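Local coordinates for putative periplasmic protein (Wolinella succinogenes, PDB 3KN3) that probably acts as a periplasmic solute-binding protein, related to the receptors of tungstate transporters, and can bind glutathione, at residues K116-G121 and L156-I161; G125-E130 and Y148-Q153; N160-Q165 and P187-V192. One frame throughout, in Å; residues are numbered along the deposited sequence.

Interaction 1 of 3, residues K116-G121 and L156-I161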
loop_
_atom_site.group_PDB
_atom_site.type_symbol
_atom_site.label_atom_id
_atom_site.label_comp_id
_atom_site.label_asym_id
_atom_site.label_seq_id
_atom_site.Cartn_x
_atom_site.Cartn_y
_atom_site.Cartn_z
ATOM N N LYS A 116 17.003 16.242 7.270
ATOM C CA LYS A 116 17.145 14.840 7.594
ATOM C C LYS A 116 15.946 14.062 7.071
ATOM O O LYS A 116 14.800 14.410 7.329
ATOM C CB LYS A 116 17.316 14.644 9.108
ATOM C CG LYS A 116 17.428 13.203 9.544
ATOM C CD LYS A 116 18.806 12.600 9.244
ATOM C CE LYS A 116 19.972 13.388 9.855
ATOM N NZ LYS A 116 19.914 13.578 11.338
ATOM N N PHE A 117 16.229 13.008 6.321
ATOM C CA PHE A 117 15.198 12.117 5.864
ATOM C C PHE A 117 15.539 10.675 6.217
ATOM O O PHE A 117 16.589 10.163 5.838
ATOM C CB PHE A 117 14.984 12.253 4.355
ATOM C CG PHE A 117 13.835 11.444 3.860
ATOM C CD1 PHE A 117 12.590 12.015 3.709
ATOM C CD2 PHE A 117 13.980 10.085 3.616
ATOM C CE1 PHE A 117 11.518 11.257 3.275
ATOM C CE2 PHE A 117 12.913 9.327 3.189
ATOM C CZ PHE A 117 11.681 9.916 3.024
ATOM N N VAL A 118 14.625 10.013 6.912
ATOM C CA VAL A 118 14.839 8.643 7.351
ATOM C C VAL A 118 14.119 7.608 6.492
ATOM O O VAL A 118 12.900 7.583 6.414
ATOM C CB VAL A 118 14.405 8.459 8.812
ATOM C CG1 VAL A 118 14.764 7.042 9.297
ATOM C CG2 VAL A 118 15.046 9.541 9.692
ATOM N N SER A 119 14.893 6.733 5.874
ATOM C CA SER A 119 14.346 5.668 5.057
ATOM C C SER A 119 14.232 4.374 5.875
ATOM O O SER A 119 15.031 4.129 6.795
ATOM C CB SER A 119 15.248 5.453 3.840
ATOM O OG SER A 119 14.955 4.239 3.184
ATOM N N ARG A 120 13.241 3.551 5.535
ATOM C CA ARG A 120 13.089 2.237 6.156
ATOM C C ARG A 120 14.369 1.437 5.977
ATOM O O ARG A 120 14.787 0.728 6.880
ATOM C CB ARG A 120 11.908 1.457 5.546
ATOM C CG ARG A 120 10.534 1.913 6.002
ATOM C CD ARG A 120 10.201 1.438 7.395
ATOM N NE ARG A 120 10.115 -0.023 7.481
ATOM C CZ ARG A 120 9.000 -0.726 7.282
ATOM N NH1 ARG A 120 7.859 -0.122 6.972
ATOM N NH2 ARG A 120 9.024 -2.043 7.393
ATOM N N GLY A 121 14.977 1.539 4.798
ATOM C CA GLY A 121 16.195 0.804 4.505
ATOM C C GLY A 121 16.157 -0.677 4.874
ATOM O O GLY A 121 17.150 -1.224 5.346
ATOM N N LEU A 156 7.316 1.697 12.531
ATOM C CA LEU A 156 7.151 2.450 13.758
ATOM C C LEU A 156 8.481 2.885 14.372
ATOM O O LEU A 156 8.586 3.975 14.950
ATOM C CB LEU A 156 6.308 1.661 14.760
ATOM C CG LEU A 156 5.075 2.460 15.190
ATOM C CD1 LEU A 156 4.010 1.555 15.758
ATOM C CD2 LEU A 156 5.468 3.550 16.182
ATOM N N ALA A 157 9.497 2.037 14.251
ATOM C CA ALA A 157 10.818 2.373 14.775
ATOM C C ALA A 157 11.457 3.509 13.977
ATOM O O ALA A 157 12.133 4.369 14.544
ATOM C CB ALA A 157 11.727 1.146 14.778
ATOM N N THR A 158 11.245 3.512 12.662
ATOM C CA THR A 158 11.843 4.540 11.815
ATOM C C THR A 158 11.120 5.884 11.960
ATOM O O THR A 158 11.713 6.937 11.763
ATOM C CB THR A 158 11.996 4.115 10.319
ATOM O OG1 THR A 158 11.049 4.807 9.512
ATOM C CG2 THR A 158 11.820 2.644 10.128
ATOM N N ILE A 159 9.851 5.859 12.336
ATOM C CA ILE A 159 9.175 7.098 12.706
ATOM C C ILE A 159 9.815 7.684 13.970
ATOM O O ILE A 159 10.041 8.889 14.081
ATOM C CB ILE A 159 7.665 6.892 12.932
ATOM C CG1 ILE A 159 6.983 6.441 11.638
ATOM C CG2 ILE A 159 7.029 8.170 13.425
ATOM C CD1 ILE A 159 5.489 6.360 11.731
ATOM N N ASN A 160 10.121 6.828 14.929
ATOM C CA ASN A 160 10.749 7.323 16.149
ATOM C C ASN A 160 12.147 7.879 15.901
ATOM O O ASN A 160 12.548 8.876 16.506
ATOM C CB ASN A 160 10.756 6.254 17.244
ATOM C CG ASN A 160 9.362 5.991 17.799
ATOM O OD1 ASN A 160 8.583 6.928 18.029
ATOM N ND2 ASN A 160 9.038 4.713 18.009
ATOM N N ILE A 161 12.881 7.244 14.998
ATOM C CA ILE A 161 14.186 7.755 14.635
ATOM C C ILE A 161 14.046 9.123 13.983
ATOM O O ILE A 161 14.798 10.035 14.324
ATOM C CB ILE A 161 14.918 6.792 13.707
ATOM C CG1 ILE A 161 15.379 5.554 14.485
ATOM C CG2 ILE A 161 16.102 7.467 13.072
ATOM C CD1 ILE A 161 15.735 4.386 13.579
#

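Interaction 2 of 3, residues G125-E130 and Y148-Q153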
loop_
_atom_site.group_PDB
_atom_site.type_symbol
_atom_site.label_atom_id
_atom_site.label_comp_id
_atom_site.label_asym_id
_atom_site.label_seq_id
_atom_site.Cartn_x
_atom_site.Cartn_y
_atom_site.Cartn_z
ATOM N N GLY A 125 7.656 -2.983 1.698
ATOM C CA GLY A 125 6.825 -2.461 0.628
ATOM C C GLY A 125 6.891 -0.949 0.663
ATOM O O GLY A 125 6.917 -0.278 -0.371
ATOM N N THR A 126 6.922 -0.423 1.882
ATOM C CA THR A 126 7.055 0.996 2.116
ATOM C C THR A 126 8.417 1.483 1.631
ATOM O O THR A 126 8.518 2.551 1.031
ATOM C CB THR A 126 6.853 1.319 3.604
ATOM O OG1 THR A 126 5.599 0.775 4.030
ATOM C CG2 THR A 126 6.819 2.801 3.829
ATOM N N HIS A 127 9.461 0.692 1.850
ATOM C CA HIS A 127 10.791 1.116 1.435
ATOM C C HIS A 127 10.902 1.212 -0.078
ATOM O O HIS A 127 11.458 2.171 -0.600
ATOM C CB HIS A 127 11.889 0.213 2.008
ATOM C CG HIS A 127 13.283 0.683 1.697
ATOM N ND1 HIS A 127 14.345 -0.178 1.562
ATOM C CD2 HIS A 127 13.777 1.926 1.481
ATOM C CE1 HIS A 127 15.442 0.512 1.279
ATOM N NE2 HIS A 127 15.123 1.788 1.228
ATOM N N SER A 128 10.376 0.227 -0.793
ATOM C CA SER A 128 10.531 0.247 -2.247
ATOM C C SER A 128 9.614 1.292 -2.877
ATOM O O SER A 128 9.904 1.822 -3.944
ATOM C CB SER A 128 10.299 -1.132 -2.852
ATOM O OG SER A 128 9.035 -1.616 -2.464
ATOM N N LYS A 129 8.519 1.600 -2.197
ATOM C CA LYS A 129 7.672 2.711 -2.598
ATOM C C LYS A 129 8.396 4.040 -2.440
ATOM O O LYS A 129 8.400 4.859 -3.346
ATOM C CB LYS A 129 6.402 2.747 -1.762
ATOM C CG LYS A 129 5.540 3.947 -2.066
ATOM C CD LYS A 129 5.204 3.997 -3.537
ATOM C CE LYS A 129 4.062 4.963 -3.800
ATOM N NZ LYS A 129 3.623 4.900 -5.210
ATOM N N GLU A 130 8.995 4.239 -1.273
ATOM C CA GLU A 130 9.737 5.459 -0.968
ATOM C C GLU A 130 10.898 5.653 -1.933
ATOM O O GLU A 130 11.182 6.768 -2.338
ATOM C CB GLU A 130 10.244 5.429 0.481
ATOM C CG GLU A 130 11.201 6.547 0.839
ATOM C CD GLU A 130 12.601 6.040 1.083
ATOM O OE1 GLU A 130 12.720 4.955 1.684
ATOM O OE2 GLU A 130 13.574 6.720 0.680
ATOM N N TYR A 148 20.491 11.672 4.171
ATOM C CA TYR A 148 19.632 10.534 3.861
ATOM C C TYR A 148 20.055 9.292 4.663
ATOM O O TYR A 148 21.036 8.634 4.346
ATOM C CB TYR A 148 19.648 10.270 2.346
ATOM C CG TYR A 148 18.719 9.173 1.897
ATOM C CD1 TYR A 148 19.191 7.890 1.624
ATOM C CD2 TYR A 148 17.368 9.419 1.740
ATOM C CE1 TYR A 148 18.322 6.877 1.214
ATOM C CE2 TYR A 148 16.503 8.433 1.333
ATOM C CZ TYR A 148 16.971 7.163 1.069
ATOM O OH TYR A 148 16.063 6.202 0.662
ATOM N N ILE A 149 19.297 8.990 5.707
ATOM C CA ILE A 149 19.609 7.914 6.633
ATOM C C ILE A 149 18.706 6.677 6.399
ATOM O O ILE A 149 17.486 6.800 6.254
ATOM C CB ILE A 149 19.523 8.414 8.107
ATOM C CG1 ILE A 149 20.810 9.134 8.499
ATOM C CG2 ILE A 149 19.322 7.260 9.095
ATOM C CD1 ILE A 149 21.090 10.373 7.688
ATOM N N GLU A 150 19.327 5.499 6.346
ATOM C CA GLU A 150 18.614 4.223 6.253
ATOM C C GLU A 150 18.606 3.527 7.618
ATOM O O GLU A 150 19.642 3.097 8.111
ATOM C CB GLU A 150 19.254 3.324 5.190
ATOM C CG GLU A 150 19.972 4.102 4.081
ATOM C CD GLU A 150 19.855 3.448 2.709
ATOM O OE1 GLU A 150 20.860 3.429 1.964
ATOM O OE2 GLU A 150 18.758 2.954 2.376
ATOM N N ALA A 151 17.430 3.440 8.225
ATOM C CA ALA A 151 17.259 2.856 9.554
ATOM C C ALA A 151 17.374 1.326 9.595
ATOM O O ALA A 151 17.932 0.763 10.536
ATOM C CB ALA A 151 15.921 3.278 10.134
ATOM N N GLY A 152 16.832 0.657 8.582
ATOM C CA GLY A 152 16.723 -0.792 8.604
ATOM C C GLY A 152 15.859 -1.208 9.783
ATOM O O GLY A 152 16.302 -1.946 10.666
ATOM N N GLN A 153 14.624 -0.716 9.806
ATOM C CA GLN A 153 13.736 -0.953 10.931
ATOM C C GLN A 153 12.306 -1.009 10.450
ATOM O O GLN A 153 11.992 -0.559 9.336
ATOM C CB GLN A 153 13.845 0.179 11.958
ATOM C CG GLN A 153 15.200 0.361 12.612
ATOM C CD GLN A 153 15.318 -0.404 13.908
ATOM O OE1 GLN A 153 14.951 -1.572 13.980
ATOM N NE2 GLN A 153 15.830 0.251 14.943
HETATM O O HOH W 1 16.912 3.388 -0.122
#

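Interaction 3 of 3, residues N160-Q165 and P187-V192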
loop_
_atom_site.group_PDB
_atom_site.type_symbol
_atom_site.label_atom_id
_atom_site.label_comp_id
_atom_site.label_asym_id
_atom_site.label_seq_id
_atom_site.Cartn_x
_atom_site.Cartn_y
_atom_site.Cartn_z
ATOM N N ASN A 160 10.121 6.828 14.929
ATOM C CA ASN A 160 10.749 7.323 16.149
ATOM C C ASN A 160 12.147 7.879 15.901
ATOM O O ASN A 160 12.548 8.876 16.506
ATOM C CB ASN A 160 10.756 6.254 17.244
ATOM C CG ASN A 160 9.362 5.991 17.799
ATOM O OD1 ASN A 160 8.583 6.928 18.029
ATOM N ND2 ASN A 160 9.038 4.713 18.009
ATOM N N ILE A 161 12.881 7.244 14.998
ATOM C CA ILE A 161 14.186 7.755 14.635
ATOM C C ILE A 161 14.046 9.123 13.983
ATOM O O ILE A 161 14.798 10.035 14.324
ATOM C CB ILE A 161 14.918 6.792 13.707
ATOM C CG1 ILE A 161 15.379 5.554 14.485
ATOM C CG2 ILE A 161 16.102 7.467 13.072
ATOM C CD1 ILE A 161 15.735 4.386 13.579
ATOM N N ALA A 162 13.085 9.273 13.059
ATOM C CA ALA A 162 12.882 10.562 12.395
ATOM C C ALA A 162 12.567 11.639 13.422
ATOM O O ALA A 162 13.063 12.760 13.339
ATOM C CB ALA A 162 11.762 10.500 11.303
ATOM N N GLU A 163 11.731 11.288 14.385
ATOM C CA GLU A 163 11.357 12.216 15.438
ATOM C C GLU A 163 12.595 12.553 16.280
ATOM O O GLU A 163 12.843 13.714 16.609
ATOM C CB GLU A 163 10.241 11.604 16.291
ATOM C CG GLU A 163 9.519 12.572 17.211
ATOM C CD GLU A 163 10.279 12.876 18.505
ATOM O OE1 GLU A 163 10.897 11.951 19.088
ATOM O OE2 GLU A 163 10.236 14.051 18.940
ATOM N N GLU A 164 13.382 11.533 16.605
ATOM C CA GLU A 164 14.575 11.722 17.426
ATOM C C GLU A 164 15.546 12.692 16.775
ATOM O O GLU A 164 16.093 13.564 17.443
ATOM C CB GLU A 164 15.268 10.384 17.705
ATOM C CG GLU A 164 14.831 9.734 19.012
ATOM C CD GLU A 164 14.568 8.226 18.891
ATOM O OE1 GLU A 164 15.470 7.473 18.444
ATOM O OE2 GLU A 164 13.453 7.796 19.267
ATOM N N GLN A 165 15.746 12.551 15.467
ATOM C CA GLN A 165 16.714 13.388 14.764
ATOM C C GLN A 165 16.097 14.575 14.084
ATOM O O GLN A 165 16.700 15.167 13.204
ATOM C CB GLN A 165 17.540 12.565 13.785
ATOM C CG GLN A 165 18.390 11.561 14.522
ATOM C CD GLN A 165 19.074 10.571 13.624
ATOM O OE1 GLN A 165 19.054 9.376 13.890
ATOM N NE2 GLN A 165 19.684 11.057 12.553
ATOM N N PRO A 187 1.347 16.808 19.547
ATOM C CA PRO A 187 1.953 15.861 18.601
ATOM C C PRO A 187 3.457 16.021 18.416
ATOM O O PRO A 187 3.933 17.115 18.110
ATOM C CB PRO A 187 1.238 16.180 17.275
ATOM C CG PRO A 187 0.198 17.223 17.596
ATOM C CD PRO A 187 0.668 17.901 18.836
ATOM N N PRO A 188 4.206 14.928 18.593
ATOM C CA PRO A 188 5.610 14.984 18.194
ATOM C C PRO A 188 5.660 15.093 16.668
ATOM O O PRO A 188 6.447 15.858 16.114
ATOM C CB PRO A 188 6.163 13.620 18.637
ATOM C CG PRO A 188 5.096 12.991 19.472
ATOM C CD PRO A 188 3.804 13.585 19.042
HETATM N N MSE A 189 4.788 14.339 16.006
HETATM C CA MSE A 189 4.836 14.170 14.560
HETATM C C MSE A 189 3.506 14.505 13.886
HETATM O O MSE A 189 2.431 14.222 14.414
HETATM C CB MSE A 189 5.230 12.737 14.227
HETATM C CG MSE A 189 6.385 12.623 13.266
HETATM SE SE MSE A 189 8.049 13.491 13.851
HETATM C CE MSE A 189 9.228 12.498 12.659
ATOM N N VAL A 190 3.589 15.095 12.700
ATOM C CA VAL A 190 2.405 15.591 12.032
ATOM C C VAL A 190 2.501 15.426 10.510
ATOM O O VAL A 190 3.595 15.490 9.941
ATOM C CB VAL A 190 2.196 17.062 12.416
ATOM C CG1 VAL A 190 2.586 17.985 11.279
ATOM C CG2 VAL A 190 0.780 17.282 12.840
ATOM N N ILE A 191 1.366 15.184 9.848
ATOM C CA ILE A 191 1.369 15.107 8.385
ATOM C C ILE A 191 1.790 16.432 7.802
ATOM O O ILE A 191 1.235 17.487 8.128
ATOM C CB ILE A 191 0.020 14.739 7.769
ATOM C CG1 ILE A 191 -0.360 13.306 8.131
ATOM C CG2 ILE A 191 0.088 14.887 6.239
ATOM C CD1 ILE A 191 -1.644 12.865 7.498
ATOM N N VAL A 192 2.759 16.354 6.907
ATOM C CA VAL A 192 3.500 17.513 6.453
ATOM C C VAL A 192 3.360 17.582 4.937
ATOM O O VAL A 192 3.650 18.597 4.318
ATOM C CB VAL A 192 4.984 17.376 6.916
ATOM C CG1 VAL A 192 5.958 17.551 5.777
ATOM C CG2 VAL A 192 5.278 18.317 8.083
HETATM O O HOH W 2 9.006 16.054 17.361
#

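Interaction 1 of 3, residues K116-G121 and L156-I161
R120 and T158 bring the two backbones closest, with their CA atoms 6.2 Å apart, where the chain leaves strand 117-119 and passes beside the first part of helix 155-164. The strand lies against one flank of the helix; V118, T158 and I161, which meet here, are beta-branched, and R120 adds its CD methylene. V118 points its side chain toward the helix; CG1, anti to the backbone N (chi1 -175°), comes 3.9 Å from the carbonyl oxygen of T158, and V118 CG1 also lies 4.0 Å from CG2 of I161. The side chains of V118 and I161 cross at about a right angle and pack the strand on the helix by apolar contact. At the end of the strand the partner is T158, whose methyl CG2 packs 3.4 Å from CD of R120, obliquely to the guanidinium. R120 thus lends its aliphatic part to the helix, while its polar end is held by others: NE hydrogen-bonds to Q153 O, and NH2 forms a salt bridge with D122. S119 turns its side chain away from the helix and closes an ST turn, its OG accepting from the backbone N of G121 (3.1 Å). The arrangement belongs to the periplasmic binding protein fold: helix 155-164 packs on strand 117-119, which pairs in parallel with strands 148-150 and 168-172, and at the strand's end lies R120, a residue of the glutathione site.

Interaction 2 of 3, residues G125-E130 and Y148-Q153
E130 and Y148 approach from opposite directions and meet through a single short hydrogen bond: Y148 OH donates to E130 OE2 at 2.5 Å. The carboxylate uses its syn lone pair, on the side of its other oxygen; OE2 lies at the edge of the phenol ring, in its plane, while the carboxylate plane is turned 45° from it. In both residues CG is anti to the backbone N (E130 chi1 171°), which points the side chains into the gap between helix and strand, and E130 then bends at chi2. A long acid and a long phenol suit this place, since the nearest CA atoms, those of H127 and G152, are still 9.5 Å apart. E130 is buried, and both of its oxygens are engaged, because OE1 is hydrogen-bonded to S119 OG.

H127 and E150 come together at about a right angle, with imidazole and carboxylate planes 69° apart. H127 NE2 and E150 OE2 are 4.0 Å from each other, too far to bond directly, and a water to one side bridges them. It lies 2.8 Å from H127 NE2 and donates to both Y148 OH, at 3.0 Å, and E150 OE2, at 3.1 Å, so that one molecule links three side chains. The imidazole is fixed at its other nitrogen by the bond between ND1 and the carbonyl oxygen of D122, and E130 OE1 lies at its edge, in the ring plane.

Helix 125-138, whose first residues G125 and T126 belong to the glutathione site, is here joined to strand 148-150 within a beta-alpha-beta unit, in which it connects the parallel strands 117-119 and 148-150. F117 touches both E130 and Y148 from the neighbouring strand, and W134, further along the helix, meets the Y148 ring edge-to-face.

Interaction 3 of 3, residues N160-Q165 and P187-V192
The carboxylate of E163 and the ring of P188 meet without stacking: one ring corner, P188 CB, comes 3.8 Å from the methylene CG of E163 and 4.1 Å from its OE2. The carboxylate is also tied to the other segment by a water, which donates to E163 OE2 at 2.8 Å and to the carbonyl oxygen of P188 at 2.9 Å. E163 suits this half-exposed margin because it is apolar near the backbone and charged at the end; CG, anti to the backbone N (chi1 -166°), makes the nearest contact with the ring, and a bend at chi2 sets OE2 where the water can join it to P188 O.

Deeper in, M189, modelled as selenomethionine, reaches across to the helix with SE and CE. Its SE is 3.8 Å from CG of E163, and its terminal methyl CE reaches 3.5 Å from CB of A162 and 3.3 Å from the backbone N of E163. The small alanine allows this close approach by the unbranched chain, bent at chi2 (58°), its selenium standing where methionine has sulfur. An alanine in place of E163 would probably take from P188 CB its methylene partner, thin the packing on M189 SE, and leave the bridging water without its carboxylate.

The contact joins the end of helix 155-164 to the loop entering strand 190-193, the edge strand antiparallel to strand 86-90. Y179 of helix 173-182 touches both P188 and M189, and I89 of strand 86-90 packs on M189.

Following the chain from the N terminus, strand 117-119 opens interaction 1, which closes only when helix 155-164 arrives. Within that loop, interaction 2 opens on helix 125-138 and closes on strand 148-150, so the shorter loop lies inside the longer. Interaction 3 starts where interaction 1 ends, sharing N160 and I161, and reaches forward to the approach of strand 190-193; interaction 2 has closed before it opens. Helix 155-164 runs from strand 148-150 to strand 168-172 and passes strand 117-119, which lies between them in the sheet. Together the three contacts fasten helices 125-138 and 155-164 to one five-stranded sheet, reaching outer strand 148-150 and the loop that leads into the other, 190-193.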